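Side-chain contacts in transcriptional regulator URE2 (Saccharomyces cerevisiae, PDB 1K0D), which restrains nitrogen-utilization genes in nitrogen catabolite repression by holding GATA activators in the cytoplasm, and also has glutathione-dependent peroxidase activity: residues B[33-38]-B[254-259]; B[41-46]-B[92-97]; B[204-207]-B[211-214]. All blocks are in the same frame, centred on the assembly; numbering follows the deposited sequence.

Contact 2 lies wholly in the thioredoxin-like N-terminal domain, which also supplies helix 29-40 to contact 1. Their centres lie 11 Å apart. From helix 29-40 the chain runs directly into residues 41-46 of contact 2. Leu38 packs on Leu94 and Tyr45, tying the two together. Contact 3 belongs to the helical C-terminal domain, with its centre about 17 Å from that of contact 1 and 18 Å from that of contact 2. Its Ile214 still touches Val37, Leu92 and Val95. Contact 2 closes along the chain before contact 3 begins, and contact 1 spans both. Contact 1 brings the C-terminal helix 251-258 back onto the N-terminal domain and is thus part of the interface between the two domains.

Contact 1: residues B[33-38]-B[254-259]; sequences KVAIVL and IKALRG
Ala256 makes the main contact, pressing its methyl onto the backbone of helix 29-40 at Ala35 and Ile36. Its CB lies 3.6 Å from Ile36 CA, and Ala35 O comes just as close to Ala256 CB. The methyls of the two alanines meet at 4.0 Å, Ala35 CB to Ala256 CB. Ile36 adds its longer branch, with CG1 3.8 Å from Ala256 CB. That branch is set beside the backbone N (chi1 -74°), which carries it to the flank of the alanine. Small side chains let the helix segments come close, with axes 8.2 Å apart and their directions 141° from each other.

Leu257 follows at the margin. Its CD2 approaches Ile36 CD1 at 4.2 Å, and the two branched chains cross obliquely. Leu257 also rests on Phe32, one turn before Ile36 on helix 29-40. Ile36 is covered further by Val220 and Pro221 of helix 220-223. The contact is apolar and buried.

The Ala35 side chain sits about 10 Å from that of the glutathione-binding Asn30 and about 12 Å from the bound glutathione, so the contact does not line the ligand site. The arrangement joins the two domains of the glutathione transferase fold: a C-terminal helix packs on helix 29-40, which follows the first strand of the thioredoxin-like domain.

Contact 2: residues B[41-46]-B[92-97]; sequences LGFHYN and LHLVNK
Leu94 O, a carbonyl oxygen of helix 87-102, is met by two side chains of residues 41-46. The Phe43 ring presents its edge, with CE1 3.7 Å from Leu94 O and the oxygen near the ring plane. Leu41 CD1 reaches the same oxygen at 3.8 Å. These are close approaches of carbon to oxygen, not hydrogen bonds.

The apolar atoms of Leu94 complete the contact. Leu41 CD1 also lies 3.8 Å from Leu94 CB, and the same methyl reaches Val95 CG1 at 4.3 Å. Phe43 and Leu94 lie side by side and run in opposite directions, with Phe43 CD1 3.9 Å from Leu94 CD2. The ring is placed by a chi1 of -74°, which leaves CG beside its backbone N and anti to the carbonyl carbon. Phe43 also meets the Tyr20 ring at about 45°.

Two residues earlier, Leu92 O takes two bonds. Asn96 N and Asn96 ND2 reach it from opposite faces of the carbonyl plane. The side-chain bond from Asn96 ND2 to Leu92 O is short, 2.6 Å, with an N-H...O angle of 160°. It holds the amide of Asn96 against its own helix. Lys97 stretches out to a salt bridge with Asp76 and a hydrogen bond with Tyr20 OH.

On another side of the helix, Leu92, His93 and Asn96 pack on Asn119, Ser116 and Leu112 of the second subunit.

Gly42 has a positive phi and ends helix 29-40 in a Schellman motif. The chain then turns into strand 45-49, completing the beta-alpha-beta crossover that opens the thioredoxin-like domain, and helix 87-102 packs against that turn.

Contact 3: residues B[204-207]-B[211-214]; sequences PVWL and KLTI
The Trp206 indole lies against the backbone of Lys211 and Leu212. Lys211 C and Leu212 N lie over one face of the ring, with Lys211 C 3.6 Å from Trp206 CG. Leu212 N stands 3.8 Å from Trp206 CD1. Farther along, Leu212 makes a CH-pi contact. Its CB is 4.3 Å from the centroid of the six-membered ring and only 6° off the ring normal, so it sits squarely over that face. Leu212 CG packs 4.4 Å from Trp206 CZ3. Trp206 CG stands beside the backbone N (chi1 -51°), which carries the indole toward residues 211-212; chi2 of 107° turns its face to them.

The closest pair across the segments is Lys211 O and Trp206 CB, 3.3 Å apart, an oxygen against a carbon. Lys211 sends its amine away from the ring, to Trp108 O and weakly to Pro105 O.

Hydrogen bonds anchor Thr213 and Leu207 to the start of helix 214-217. Thr213 is the N-cap: its OG1 binds Ala215 N, while Asp216 takes Thr213 N on OD2 and Leu207 N on OD1. Together with the Thr-x-x-Asp sequence, this is consistent with the N-capping box known in glutathione transferases.

The loop lies at the surface of the C-terminal domain, where Trp206 also touches helix 238-248, Leu207 packs against helices 148-176 and 112-142, and Ile214 packs on helix 87-102.

Contact 1: residues B[33-38]-B[254-259]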
loop_
_atom_site.group_PDB
_atom_site.type_symbol
_atom_site.label_atom_id
_atom_site.label_comp_id
_atom_site.label_asym_id
_atom_site.label_seq_id
_atom_site.Cartn_x
_atom_site.Cartn_y
_atom_site.Cartn_z
ATOM N N LYS B 33 11.713 6.032 -5.396
ATOM C CA LYS B 33 11.372 5.919 -3.982
ATOM C C LYS B 33 12.195 4.788 -3.369
ATOM O O LYS B 33 12.668 4.898 -2.241
ATOM C CB LYS B 33 9.886 5.608 -3.792
ATOM C CG LYS B 33 9.474 5.524 -2.323
ATOM C CD LYS B 33 8.172 4.762 -2.122
ATOM C CE LYS B 33 7.033 5.372 -2.908
ATOM N NZ LYS B 33 5.788 4.552 -2.751
ATOM N N VAL B 34 12.365 3.702 -4.120
ATOM C CA VAL B 34 13.138 2.569 -3.632
ATOM C C VAL B 34 14.629 2.893 -3.715
ATOM O O VAL B 34 15.386 2.565 -2.813
ATOM C CB VAL B 34 12.838 1.275 -4.446
ATOM C CG1 VAL B 34 13.780 0.170 -4.023
ATOM C CG2 VAL B 34 11.382 0.820 -4.205
ATOM N N ALA B 35 15.043 3.541 -4.802
ATOM C CA ALA B 35 16.445 3.911 -4.977
ATOM C C ALA B 35 16.886 4.776 -3.800
ATOM O O ALA B 35 17.968 4.590 -3.253
ATOM C CB ALA B 35 16.633 4.670 -6.294
ATOM N N ILE B 36 16.033 5.712 -3.404
ATOM C CA ILE B 36 16.335 6.589 -2.281
ATOM C C ILE B 36 16.590 5.819 -0.979
ATOM O O ILE B 36 17.593 6.053 -0.301
ATOM C CB ILE B 36 15.191 7.599 -2.054
ATOM C CG1 ILE B 36 15.232 8.671 -3.150
ATOM C CG2 ILE B 36 15.306 8.226 -0.667
ATOM C CD1 ILE B 36 14.105 9.659 -3.080
ATOM N N VAL B 37 15.698 4.898 -0.630
ATOM C CA VAL B 37 15.876 4.136 0.606
ATOM C C VAL B 37 17.074 3.202 0.503
ATOM O O VAL B 37 17.802 2.995 1.470
ATOM C CB VAL B 37 14.610 3.330 0.949
ATOM C CG1 VAL B 37 14.857 2.442 2.177
ATOM C CG2 VAL B 37 13.465 4.296 1.206
ATOM N N LEU B 38 17.260 2.634 -0.679
ATOM C CA LEU B 38 18.383 1.743 -0.944
ATOM C C LEU B 38 19.677 2.552 -0.703
ATOM O O LEU B 38 20.625 2.085 -0.063
ATOM C CB LEU B 38 18.305 1.287 -2.410
ATOM C CG LEU B 38 18.449 -0.167 -2.885
ATOM C CD1 LEU B 38 17.899 -1.172 -1.881
ATOM C CD2 LEU B 38 17.717 -0.288 -4.226
ATOM N N ILE B 254 20.169 12.779 -3.097
ATOM C CA ILE B 254 20.662 13.390 -4.324
ATOM C C ILE B 254 21.259 12.303 -5.203
ATOM O O ILE B 254 20.994 12.248 -6.396
ATOM C CB ILE B 254 21.758 14.456 -4.044
ATOM C CG1 ILE B 254 21.162 15.646 -3.286
ATOM C CG2 ILE B 254 22.382 14.925 -5.367
ATOM C CD1 ILE B 254 22.198 16.696 -2.898
ATOM N N LYS B 255 22.065 11.433 -4.606
ATOM C CA LYS B 255 22.699 10.358 -5.359
ATOM C C LYS B 255 21.675 9.459 -6.042
ATOM O O LYS B 255 21.830 9.114 -7.214
ATOM C CB LYS B 255 23.577 9.507 -4.447
ATOM C CG LYS B 255 24.265 8.361 -5.173
ATOM C CD LYS B 255 24.974 7.428 -4.205
ATOM C CE LYS B 255 25.547 6.223 -4.937
ATOM N NZ LYS B 255 26.043 5.180 -3.996
ATOM N N ALA B 256 20.630 9.078 -5.308
ATOM C CA ALA B 256 19.593 8.209 -5.867
ATOM C C ALA B 256 18.846 8.848 -7.042
ATOM O O ALA B 256 18.613 8.197 -8.060
ATOM C CB ALA B 256 18.604 7.808 -4.779
ATOM N N LEU B 257 18.468 10.116 -6.901
ATOM C CA LEU B 257 17.742 10.811 -7.961
ATOM C C LEU B 257 18.616 11.086 -9.186
ATOM O O LEU B 257 18.106 11.226 -10.294
ATOM C CB LEU B 257 17.149 12.121 -7.432
ATOM C CG LEU B 257 16.075 11.949 -6.350
ATOM C CD1 LEU B 257 15.555 13.304 -5.907
ATOM C CD2 LEU B 257 14.933 11.092 -6.894
ATOM N N ARG B 258 19.929 11.165 -8.989
ATOM C CA ARG B 258 20.845 11.398 -10.101
ATOM C C ARG B 258 21.051 10.118 -10.910
ATOM O O ARG B 258 21.376 10.175 -12.090
ATOM C CB ARG B 258 22.209 11.886 -9.595
ATOM C CG ARG B 258 22.295 13.380 -9.292
ATOM C CD ARG B 258 23.687 13.743 -8.762
ATOM N NE ARG B 258 23.819 15.169 -8.491
ATOM C CZ ARG B 258 24.818 15.713 -7.807
ATOM N NH1 ARG B 258 24.852 17.026 -7.611
ATOM N NH2 ARG B 258 25.782 14.948 -7.311
ATOM N N GLY B 259 20.873 8.969 -10.264
ATOM C CA GLY B 259 21.057 7.694 -10.937
ATOM C C GLY B 259 20.290 7.572 -12.242
ATOM O O GLY B 259 20.662 6.797 -13.127
#

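Contact 2: residues B[41-46]-B[92-97]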
loop_
_atom_site.group_PDB
_atom_site.type_symbol
_atom_site.label_atom_id
_atom_site.label_comp_id
_atom_site.label_asym_id
_atom_site.label_seq_id
_atom_site.Cartn_x
_atom_site.Cartn_y
_atom_site.Cartn_z
ATOM N N LEU B 41 20.226 3.708 3.124
ATOM C CA LEU B 41 20.630 2.611 3.993
ATOM C C LEU B 41 22.002 2.052 3.655
ATOM O O LEU B 41 22.493 1.159 4.341
ATOM C CB LEU B 41 19.590 1.485 3.943
ATOM C CG LEU B 41 18.213 1.877 4.481
ATOM C CD1 LEU B 41 17.225 0.759 4.222
ATOM C CD2 LEU B 41 18.303 2.180 5.965
ATOM N N GLY B 42 22.620 2.573 2.599
ATOM C CA GLY B 42 23.940 2.100 2.213
ATOM C C GLY B 42 23.946 0.780 1.463
ATOM O O GLY B 42 24.980 0.127 1.354
ATOM N N PHE B 43 22.794 0.377 0.944
ATOM C CA PHE B 43 22.704 -0.869 0.197
ATOM C C PHE B 43 23.200 -0.642 -1.229
ATOM O O PHE B 43 22.764 0.284 -1.917
ATOM C CB PHE B 43 21.256 -1.381 0.197
ATOM C CG PHE B 43 20.815 -1.979 1.521
ATOM C CD1 PHE B 43 19.554 -1.693 2.048
ATOM C CD2 PHE B 43 21.648 -2.841 2.229
ATOM C CE1 PHE B 43 19.128 -2.256 3.263
ATOM C CE2 PHE B 43 21.230 -3.411 3.447
ATOM C CZ PHE B 43 19.965 -3.113 3.959
ATOM N N HIS B 44 24.130 -1.486 -1.664
ATOM C CA HIS B 44 24.697 -1.377 -3.003
ATOM C C HIS B 44 23.798 -2.096 -4.005
ATOM O O HIS B 44 23.492 -3.274 -3.841
ATOM C CB HIS B 44 26.115 -1.954 -3.001
ATOM C CG HIS B 44 27.072 -1.179 -2.145
ATOM N ND1 HIS B 44 27.521 0.080 -2.484
ATOM C CD2 HIS B 44 27.624 -1.462 -0.941
ATOM C CE1 HIS B 44 28.307 0.539 -1.525
ATOM N NE2 HIS B 44 28.386 -0.377 -0.577
ATOM N N TYR B 45 23.380 -1.381 -5.043
ATOM C CA TYR B 45 22.472 -1.955 -6.028
ATOM C C TYR B 45 22.750 -1.565 -7.474
ATOM O O TYR B 45 23.475 -0.616 -7.749
ATOM C CB TYR B 45 21.040 -1.539 -5.683
ATOM C CG TYR B 45 20.790 -0.051 -5.834
ATOM C CD1 TYR B 45 20.152 0.457 -6.967
ATOM C CD2 TYR B 45 21.200 0.852 -4.851
ATOM C CE1 TYR B 45 19.924 1.825 -7.120
ATOM C CE2 TYR B 45 20.979 2.229 -4.996
ATOM C CZ TYR B 45 20.340 2.703 -6.135
ATOM O OH TYR B 45 20.122 4.055 -6.298
ATOM N N ASN B 46 22.145 -2.317 -8.387
ATOM C CA ASN B 46 22.251 -2.078 -9.825
ATOM C C ASN B 46 20.826 -1.859 -10.320
ATOM O O ASN B 46 19.914 -2.608 -9.952
ATOM C CB ASN B 46 22.840 -3.297 -10.534
ATOM C CG ASN B 46 22.794 -3.170 -12.049
ATOM O OD1 ASN B 46 22.883 -4.168 -12.773
ATOM N ND2 ASN B 46 22.662 -1.939 -12.539
ATOM N N LEU B 92 9.635 -1.734 3.430
ATOM C CA LEU B 92 9.562 -2.456 4.692
ATOM C C LEU B 92 10.603 -3.571 4.719
ATOM O O LEU B 92 11.179 -3.867 5.756
ATOM C CB LEU B 92 8.156 -3.031 4.921
ATOM C CG LEU B 92 7.065 -2.000 5.243
ATOM C CD1 LEU B 92 5.769 -2.726 5.584
ATOM C CD2 LEU B 92 7.504 -1.113 6.422
ATOM N N HIS B 93 10.855 -4.188 3.576
ATOM C CA HIS B 93 11.847 -5.249 3.539
ATOM C C HIS B 93 13.230 -4.663 3.840
ATOM O O HIS B 93 14.002 -5.226 4.614
ATOM C CB HIS B 93 11.856 -5.923 2.171
ATOM C CG HIS B 93 12.797 -7.084 2.086
ATOM N ND1 HIS B 93 14.029 -7.004 1.474
ATOM C CD2 HIS B 93 12.697 -8.344 2.567
ATOM C CE1 HIS B 93 14.647 -8.165 1.582
ATOM N NE2 HIS B 93 13.860 -8.996 2.242
ATOM N N LEU B 94 13.527 -3.519 3.232
ATOM C CA LEU B 94 14.819 -2.868 3.431
ATOM C C LEU B 94 15.087 -2.397 4.861
ATOM O O LEU B 94 16.156 -2.677 5.412
ATOM C CB LEU B 94 14.976 -1.697 2.458
ATOM C CG LEU B 94 15.024 -2.138 0.990
ATOM C CD1 LEU B 94 15.258 -0.926 0.100
ATOM C CD2 LEU B 94 16.141 -3.154 0.800
ATOM N N VAL B 95 14.138 -1.698 5.481
ATOM C CA VAL B 95 14.385 -1.237 6.840
ATOM C C VAL B 95 14.391 -2.395 7.835
ATOM O O VAL B 95 15.146 -2.371 8.806
ATOM C CB VAL B 95 13.375 -0.151 7.278
ATOM C CG1 VAL B 95 13.473 1.032 6.327
ATOM C CG2 VAL B 95 11.963 -0.710 7.318
ATOM N N ASN B 96 13.571 -3.417 7.587
ATOM C CA ASN B 96 13.540 -4.581 8.476
ATOM C C ASN B 96 14.891 -5.287 8.429
ATOM O O ASN B 96 15.449 -5.646 9.467
ATOM C CB ASN B 96 12.433 -5.560 8.063
ATOM C CG ASN B 96 11.125 -5.288 8.778
ATOM O OD1 ASN B 96 10.967 -5.624 9.953
ATOM N ND2 ASN B 96 10.186 -4.664 8.079
ATOM N N LYS B 97 15.415 -5.458 7.220
ATOM C CA LYS B 97 16.698 -6.120 7.022
ATOM C C LYS B 97 17.844 -5.327 7.638
ATOM O O LYS B 97 18.685 -5.891 8.338
ATOM C CB LYS B 97 16.969 -6.325 5.531
ATOM C CG LYS B 97 18.173 -7.207 5.260
ATOM C CD LYS B 97 18.293 -7.579 3.797
ATOM C CE LYS B 97 19.402 -8.602 3.596
ATOM N NZ LYS B 97 19.459 -9.087 2.195
#

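Contact 3: residues B[204-207]-B[211-214]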
loop_
_atom_site.group_PDB
_atom_site.type_symbol
_atom_site.label_atom_id
_atom_site.label_comp_id
_atom_site.label_asym_id
_atom_site.label_seq_id
_atom_site.Cartn_x
_atom_site.Cartn_y
_atom_site.Cartn_z
ATOM N N PRO B 204 13.889 21.460 11.265
ATOM C CA PRO B 204 13.290 20.345 10.523
ATOM C C PRO B 204 12.230 19.578 11.311
ATOM O O PRO B 204 12.436 19.212 12.465
ATOM C CB PRO B 204 14.498 19.478 10.171
ATOM C CG PRO B 204 15.425 19.730 11.310
ATOM C CD PRO B 204 15.323 21.223 11.489
ATOM N N VAL B 205 11.091 19.346 10.671
ATOM C CA VAL B 205 9.984 18.633 11.292
ATOM C C VAL B 205 9.656 17.365 10.493
ATOM O O VAL B 205 9.646 17.384 9.264
ATOM C CB VAL B 205 8.753 19.557 11.388
ATOM C CG1 VAL B 205 7.513 18.760 11.665
ATOM C CG2 VAL B 205 8.968 20.569 12.505
ATOM N N TRP B 206 9.400 16.267 11.201
ATOM C CA TRP B 206 9.107 14.985 10.562
ATOM C C TRP B 206 7.773 14.391 10.988
ATOM O O TRP B 206 7.250 14.716 12.050
ATOM C CB TRP B 206 10.228 13.986 10.860
ATOM C CG TRP B 206 11.584 14.533 10.570
ATOM C CD1 TRP B 206 12.529 14.917 11.483
ATOM C CD2 TRP B 206 12.139 14.812 9.278
ATOM N NE1 TRP B 206 13.636 15.416 10.839
ATOM C CE2 TRP B 206 13.424 15.365 9.486
ATOM C CE3 TRP B 206 11.673 14.652 7.964
ATOM C CZ2 TRP B 206 14.250 15.757 8.428
ATOM C CZ3 TRP B 206 12.493 15.041 6.912
ATOM C CH2 TRP B 206 13.769 15.587 7.152
ATOM N N LEU B 207 7.240 13.504 10.153
ATOM C CA LEU B 207 5.954 12.861 10.403
ATOM C C LEU B 207 5.895 11.947 11.622
ATOM O O LEU B 207 4.890 11.933 12.333
ATOM C CB LEU B 207 5.517 12.072 9.166
ATOM C CG LEU B 207 5.179 12.886 7.912
ATOM C CD1 LEU B 207 4.976 11.953 6.731
ATOM C CD2 LEU B 207 3.930 13.708 8.165
ATOM N N LYS B 211 11.928 12.233 13.714
ATOM C CA LYS B 211 13.103 11.676 13.053
ATOM C C LYS B 211 12.756 11.313 11.614
ATOM O O LYS B 211 11.604 11.004 11.308
ATOM C CB LYS B 211 13.586 10.422 13.786
ATOM C CG LYS B 211 12.574 9.284 13.806
ATOM C CD LYS B 211 13.197 7.992 14.326
ATOM C CE LYS B 211 14.287 7.486 13.391
ATOM N NZ LYS B 211 14.927 6.231 13.890
ATOM N N LEU B 212 13.747 11.359 10.732
ATOM C CA LEU B 212 13.522 11.021 9.332
ATOM C C LEU B 212 13.215 9.523 9.253
ATOM O O LEU B 212 13.929 8.718 9.836
ATOM C CB LEU B 212 14.780 11.324 8.508
ATOM C CG LEU B 212 14.744 11.293 6.969
ATOM C CD1 LEU B 212 16.183 11.292 6.452
ATOM C CD2 LEU B 212 14.035 10.055 6.452
ATOM N N THR B 213 12.151 9.152 8.549
ATOM C CA THR B 213 11.816 7.736 8.387
ATOM C C THR B 213 11.377 7.527 6.947
ATOM O O THR B 213 11.273 8.492 6.179
ATOM C CB THR B 213 10.651 7.279 9.293
ATOM O OG1 THR B 213 9.476 8.015 8.952
ATOM C CG2 THR B 213 10.985 7.478 10.779
ATOM N N ILE B 214 11.127 6.276 6.574
ATOM C CA ILE B 214 10.675 5.993 5.221
ATOM C C ILE B 214 9.320 6.651 4.971
ATOM O O ILE B 214 8.910 6.816 3.827
ATOM C CB ILE B 214 10.564 4.474 4.958
ATOM C CG1 ILE B 214 9.730 3.805 6.059
ATOM C CG2 ILE B 214 11.962 3.868 4.860
ATOM C CD1 ILE B 214 9.558 2.299 5.877
#